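Local coordinates for protein heme oxygenase (mycobilin-producing) (Mycobacterium tuberculosis, PDB 6DS8) that breaks down heme oxidatively, using an electron donor such as ascorbate, to give mycobilin and release free iron, at residues Lys4-Glu9 with Ala86-Phe91. The protein carries 1 engineered substitution. Residues are numbered along the deposited sequence; the frame is centred on the assembly and turned at random.
Sequences KINAIE and ASLLEF. With MNH (manganese protoporphyrin IX), chain D.
The ring of Phe91 is met obliquely by Ile5, whose CD1 ends 4.2 Å from Phe91 CE1, while Phe51 of the second subunit meets the same ring with planes about 30° apart. A manganese porphyrin lies roughly flat over the opposite side of the strand pair; Asn6 sits under its face, CG 3.8 Å from C1B, and Leu88 meets its rim, CD2 to the methyl carbon CMB. Branched Leu88, with CG anti to the backbone N (chi1 178°), serves two neighbours, since its other methyl, CD1, packs on Lys4 CB at 3.7 Å. Small Ala86 suits its place near the porphyrin, its CB against Ile8 CG2.

Between these faces the strands run antiparallel. Ile5 and Leu89 form a hydrogen-bonded pair, N to O both ways (Leu89 N to Ile5 O 2.6 Å), as do Ala7 and Ser87; Lys4–Glu90, Asn6–Leu88 and Ile8–Ala86 are non-hydrogen-bonded pairs. This pairs inner strand 2-9 with 85-98, the edge strand of this chain's four-stranded sheet, in the dimeric alpha-beta barrel fold of the antibiotic biosynthesis monooxygenase family, and beyond Glu90 and Phe91 a strand of the second subunit continues the sheet. Apolar Ile5 and Leu89, CB to CB 4.1 Å, fit the face that packs on that subunit's Phe51.

At the Phe91 end, but on the porphyrin side, the long chain of Lys4 bends at CG (chi2 -88°), carrying its ammonium group across to the Glu90 carboxylate in a salt bridge; the modelled NZ–OE1 separation is doubtfully short. Asp59 is a second anionic partner of Lys4, and a water links Lys4 NZ (2.6 Å) to Phe91 O.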
ATOM      1  N   LYS A   4       5.649   5.547   1.079  1.00 25.07           N
ATOM      2  CA  LYS A   4       5.558   6.386  -0.120  1.00 25.31           C
ATOM      3  C   LYS A   4       5.126   5.493  -1.289  1.00 25.70           C
ATOM      4  O   LYS A   4       5.903   4.655  -1.768  1.00 23.69           O
ATOM      5  CB  LYS A   4       6.898   7.075  -0.440  1.00 27.73           C
ATOM      6  CG  LYS A   4       7.710   7.652   0.728  1.00 25.90           C
ATOM      7  CD  LYS A   4       7.295   9.076   1.029  1.00 31.07           C
ATOM      8  CE  LYS A   4       7.886   9.603   2.355  1.00 31.05           C
ATOM      9  NZ  LYS A   4       7.098  10.772   2.844  1.00 23.15           N
ATOM     10  N   ILE A   5       3.893   5.657  -1.743  1.00 23.20           N
ATOM     11  CA  ILE A   5       3.375   4.955  -2.913  1.00 22.04           C
ATOM     12  C   ILE A   5       3.495   5.882  -4.108  1.00 22.31           C
ATOM     13  O   ILE A   5       2.906   6.966  -4.109  1.00 22.48           O
ATOM     14  CB  ILE A   5       1.907   4.537  -2.712  1.00 21.22           C
ATOM     15  CG1 ILE A   5       1.746   3.782  -1.384  1.00 21.08           C
ATOM     16  CG2 ILE A   5       1.409   3.734  -3.912  1.00 17.43           C
ATOM     17  CD1 ILE A   5       0.314   3.360  -1.093  1.00 22.00           C
ATOM     18  N   ASN A   6       4.216   5.474  -5.145  1.00 20.47           N
ATOM     19  CA  ASN A   6       4.105   6.192  -6.406  1.00 20.79           C
ATOM     20  C   ASN A   6       3.005   5.548  -7.256  1.00 20.73           C
ATOM     21  O   ASN A   6       3.125   4.385  -7.675  1.00 20.59           O
ATOM     22  CB  ASN A   6       5.443   6.254  -7.154  1.00 19.89           C
ATOM     23  CG  ASN A   6       5.560   7.545  -8.001  1.00 27.03           C
ATOM     24  OD1 ASN A   6       5.075   8.608  -7.568  1.00 21.56           O
ATOM     25  ND2 ASN A   6       6.149   7.450  -9.222  1.00 25.06           N
ATOM     26  N   ALA A   7       1.948   6.307  -7.509  1.00 19.05           N
ATOM     27  CA  ALA A   7       0.777   5.863  -8.299  1.00 21.82           C
ATOM     28  C   ALA A   7       0.989   6.251  -9.761  1.00 25.33           C
ATOM     29  O   ALA A   7       0.849   7.410 -10.102  1.00 25.61           O
ATOM     30  CB  ALA A   7      -0.502   6.391  -7.718  1.00 16.55           C
ATOM     31  N   ILE A   8       1.338   5.262 -10.574  1.00 24.52           N
ATOM     32  CA  ILE A   8       1.714   5.533 -11.979  1.00 28.85           C
ATOM     33  C   ILE A   8       0.643   5.097 -12.972  1.00 32.67           C
ATOM     34  O   ILE A   8       0.149   3.994 -12.913  1.00 26.68           O
ATOM     35  CB  ILE A   8       3.115   4.995 -12.301  1.00 27.86           C
ATOM     36  CG1 ILE A   8       3.167   3.474 -12.260  1.00 32.43           C
ATOM     37  CG2 ILE A   8       4.119   5.599 -11.357  1.00 28.75           C
ATOM     38  CD1 ILE A   8       4.557   2.917 -12.418  1.00 36.67           C
ATOM     39  N   GLU A   9       0.352   6.029 -13.855  1.00 29.39           N
ATOM     40  CA  GLU A   9      -0.612   5.885 -14.963  1.00 30.76           C
ATOM     41  C   GLU A   9       0.125   5.182 -16.106  1.00 27.83           C
ATOM     42  O   GLU A   9       1.211   5.578 -16.417  1.00 29.11           O
ATOM     43  CB  GLU A   9      -1.169   7.257 -15.310  1.00 30.21           C
ATOM     44  CG  GLU A   9      -1.929   7.872 -14.156  1.00 35.30           C
ATOM     45  CD  GLU A   9      -1.801   9.373 -13.968  1.00 47.20           C
ATOM     46  OE1 GLU A   9      -1.873   9.820 -12.843  1.00 44.16           O
ATOM     47  OE2 GLU A   9      -1.633  10.077 -14.942  1.00 54.21           O
ATOM     48  N   ALA A  86       2.274  10.369 -12.940  1.00 23.06           N
ATOM     49  CA  ALA A  86       2.691   9.819 -11.672  1.00 27.88           C
ATOM     50  C   ALA A  86       2.236  10.728 -10.549  1.00 27.75           C
ATOM     51  O   ALA A  86       2.224  11.952 -10.687  1.00 31.19           O
ATOM     52  CB  ALA A  86       4.218   9.659 -11.606  1.00 27.45           C
ATOM     53  N   SER A  87       1.882  10.119  -9.429  1.00 20.55           N
ATOM     54  CA  SER A  87       1.566  10.876  -8.233  1.00 22.83           C
ATOM     55  C   SER A  87       2.174  10.140  -7.058  1.00 26.81           C
ATOM     56  O   SER A  87       1.906   8.940  -6.890  1.00 24.58           O
ATOM     57  CB  SER A  87       0.056  11.004  -7.991  1.00 22.24           C
ATOM     58  OG  SER A  87      -0.648  11.138  -9.188  1.00 25.94           O
ATOM     59  N   LEU A  88       2.956  10.863  -6.245  1.00 26.70           N
ATOM     60  CA  LEU A  88       3.529  10.332  -5.015  1.00 24.14           C
ATOM     61  C   LEU A  88       2.508  10.472  -3.891  1.00 24.47           C
ATOM     62  O   LEU A  88       2.012  11.569  -3.638  1.00 29.05           O
ATOM     63  CB  LEU A  88       4.813  11.071  -4.664  1.00 25.12           C
ATOM     64  CG  LEU A  88       5.548  10.689  -3.374  1.00 27.09           C
ATOM     65  CD1 LEU A  88       5.797   9.198  -3.270  1.00 23.66           C
ATOM     66  CD2 LEU A  88       6.865  11.453  -3.363  1.00 23.23           C
ATOM     67  N   LEU A  89       2.150   9.354  -3.268  1.00 25.92           N
ATOM     68  CA  LEU A  89       1.260   9.303  -2.118  1.00 24.23           C
ATOM     69  C   LEU A  89       2.066   8.931  -0.879  1.00 24.15           C
ATOM     70  O   LEU A  89       2.689   7.863  -0.845  1.00 25.83           O
ATOM     71  CB  LEU A  89       0.155   8.268  -2.330  1.00 22.87           C
ATOM     72  CG  LEU A  89      -0.449   8.118  -3.704  1.00 26.82           C
ATOM     73  CD1 LEU A  89      -1.709   7.210  -3.569  1.00 23.26           C
ATOM     74  CD2 LEU A  89      -0.785   9.461  -4.340  1.00 20.82           C
ATOM     75  N   GLU A  90       2.016   9.773   0.146  1.00 24.52           N
ATOM     76  CA  GLU A  90       2.891   9.662   1.318  1.00 25.49           C
ATOM     77  C   GLU A  90       2.077   9.496   2.601  1.00 27.25           C
ATOM     78  O   GLU A  90       1.115  10.239   2.842  1.00 27.10           O
ATOM     79  CB  GLU A  90       3.764  10.896   1.448  1.00 26.95           C
ATOM     80  CG  GLU A  90       4.188  11.505   0.149  1.00 26.27           C
ATOM     81  CD  GLU A  90       5.298  12.513   0.355  1.00 27.04           C
ATOM     82  OE1 GLU A  90       6.166  12.252   1.224  1.00 25.92           O
ATOM     83  OE2 GLU A  90       5.305  13.545  -0.350  1.00 32.09           O
ATOM     84  N   PHE A  91       2.466   8.530   3.429  1.00 26.36           N
ATOM     85  CA  PHE A  91       1.685   8.157   4.602  1.00 26.20           C
ATOM     86  C   PHE A  91       2.603   7.943   5.791  1.00 27.25           C
ATOM     87  O   PHE A  91       3.786   7.633   5.642  1.00 29.99           O
ATOM     88  CB  PHE A  91       0.880   6.851   4.396  1.00 27.24           C
ATOM     89  CG  PHE A  91      -0.125   6.923   3.297  1.00 27.05           C
ATOM     90  CD1 PHE A  91       0.272   6.798   1.977  1.00 25.51           C
ATOM     91  CD2 PHE A  91      -1.471   7.128   3.581  1.00 25.87           C
ATOM     92  CE1 PHE A  91      -0.644   6.856   0.958  1.00 26.44           C
ATOM     93  CE2 PHE A  91      -2.400   7.191   2.557  1.00 26.26           C
ATOM     94  CZ  PHE A  91      -1.978   7.059   1.238  1.00 26.98           C
TER
HETATM   95 MN   MNH D 202       9.877   5.346  -9.912  1.00 25.70          MN
HETATM   96  CHA MNH D 202       9.801   6.102 -13.049  1.00 20.63           C
HETATM   97  CHB MNH D 202       9.168   8.547  -9.198  1.00 21.71           C
HETATM   98  CHC MNH D 202      10.134   4.815  -6.654  1.00 23.55           C
HETATM   99  CHD MNH D 202      11.383   2.688 -10.509  1.00 22.06           C
HETATM  100  NA  MNH D 202       9.615   7.139 -10.992  1.00 23.55           N
HETATM  101  C1A MNH D 202       9.394   7.228 -12.353  1.00 25.15           C
HETATM  102  C2A MNH D 202       8.876   8.540 -12.716  1.00 26.80           C
HETATM  103  C3A MNH D 202       8.835   9.334 -11.626  1.00 24.94           C
HETATM  104  C4A MNH D 202       9.220   8.406 -10.566  1.00 25.44           C
HETATM  105  CMA MNH D 202       8.389  10.779 -11.436  1.00 20.90           C
HETATM  106  CAA MNH D 202       8.583   8.883 -14.177  1.00 26.98           C
HETATM  107  CBA MNH D 202       7.112   8.610 -14.530  1.00 27.34           C
HETATM  108  CGA MNH D 202       6.497   9.269 -15.782  1.00 35.25           C
HETATM  109  O1A MNH D 202       7.206   9.615 -16.760  1.00 31.92           O
HETATM  110  O2A MNH D 202       5.244   9.444 -15.710  1.00 34.08           O
HETATM  111  NB  MNH D 202       9.671   6.606  -8.120  1.00 22.23           N
HETATM  112  C1B MNH D 202       9.353   7.948  -7.972  1.00 23.88           C
HETATM  113  C2B MNH D 202       9.083   8.387  -6.620  1.00 29.44           C
HETATM  114  C3B MNH D 202       9.156   7.133  -5.995  1.00 29.36           C
HETATM  115  C4B MNH D 202       9.641   6.088  -6.837  1.00 25.36           C
HETATM  116  CMB MNH D 202       8.616   9.818  -6.320  1.00 22.27           C
HETATM  117  CAB MNH D 202       8.940   6.785  -4.537  1.00 27.35           C
HETATM  118  CBB MNH D 202       8.080   5.811  -3.748  1.00 25.37           C
HETATM  119  NC  MNH D 202      10.847   3.908  -8.659  1.00 23.52           N
HETATM  120  C1C MNH D 202      10.710   3.735  -7.294  1.00 25.30           C
HETATM  121  C2C MNH D 202      11.322   2.501  -6.859  1.00 22.10           C
HETATM  122  C3C MNH D 202      11.706   1.880  -7.986  1.00 23.38           C
HETATM  123  C4C MNH D 202      11.384   2.737  -9.120  1.00 26.93           C
HETATM  124  CMC MNH D 202      11.293   1.997  -5.402  1.00 23.83           C
HETATM  125  CAC MNH D 202      12.304   0.497  -8.095  1.00 21.79           C
HETATM  126  CBC MNH D 202      13.743   0.122  -7.857  1.00 30.59           C
HETATM  127  ND  MNH D 202      10.554   4.418 -11.643  1.00 25.10           N
HETATM  128  C1D MNH D 202      11.053   3.138 -11.766  1.00 25.79           C
HETATM  129  C2D MNH D 202      11.129   2.680 -13.154  1.00 23.39           C
HETATM  130  C3D MNH D 202      10.746   3.779 -13.849  1.00 28.80           C
HETATM  131  C4D MNH D 202      10.349   4.824 -12.940  1.00 27.19           C
HETATM  132  CMD MNH D 202      11.582   1.329 -13.655  1.00 24.55           C
HETATM  133  CAD MNH D 202      10.470   3.851 -15.348  1.00 30.09           C
HETATM  134  CBD MNH D 202       8.968   3.716 -15.605  1.00 26.47           C
HETATM  135  CGD MNH D 202       8.473   3.801 -17.037  1.00 32.59           C
HETATM  136  O1D MNH D 202       9.173   3.464 -18.004  1.00 34.96           O
HETATM  137  O2D MNH D 202       7.309   4.255 -17.222  1.00 31.56           O
HETATM  138  O   HOH W   1       5.231   9.998   4.517  1.00 22.60           O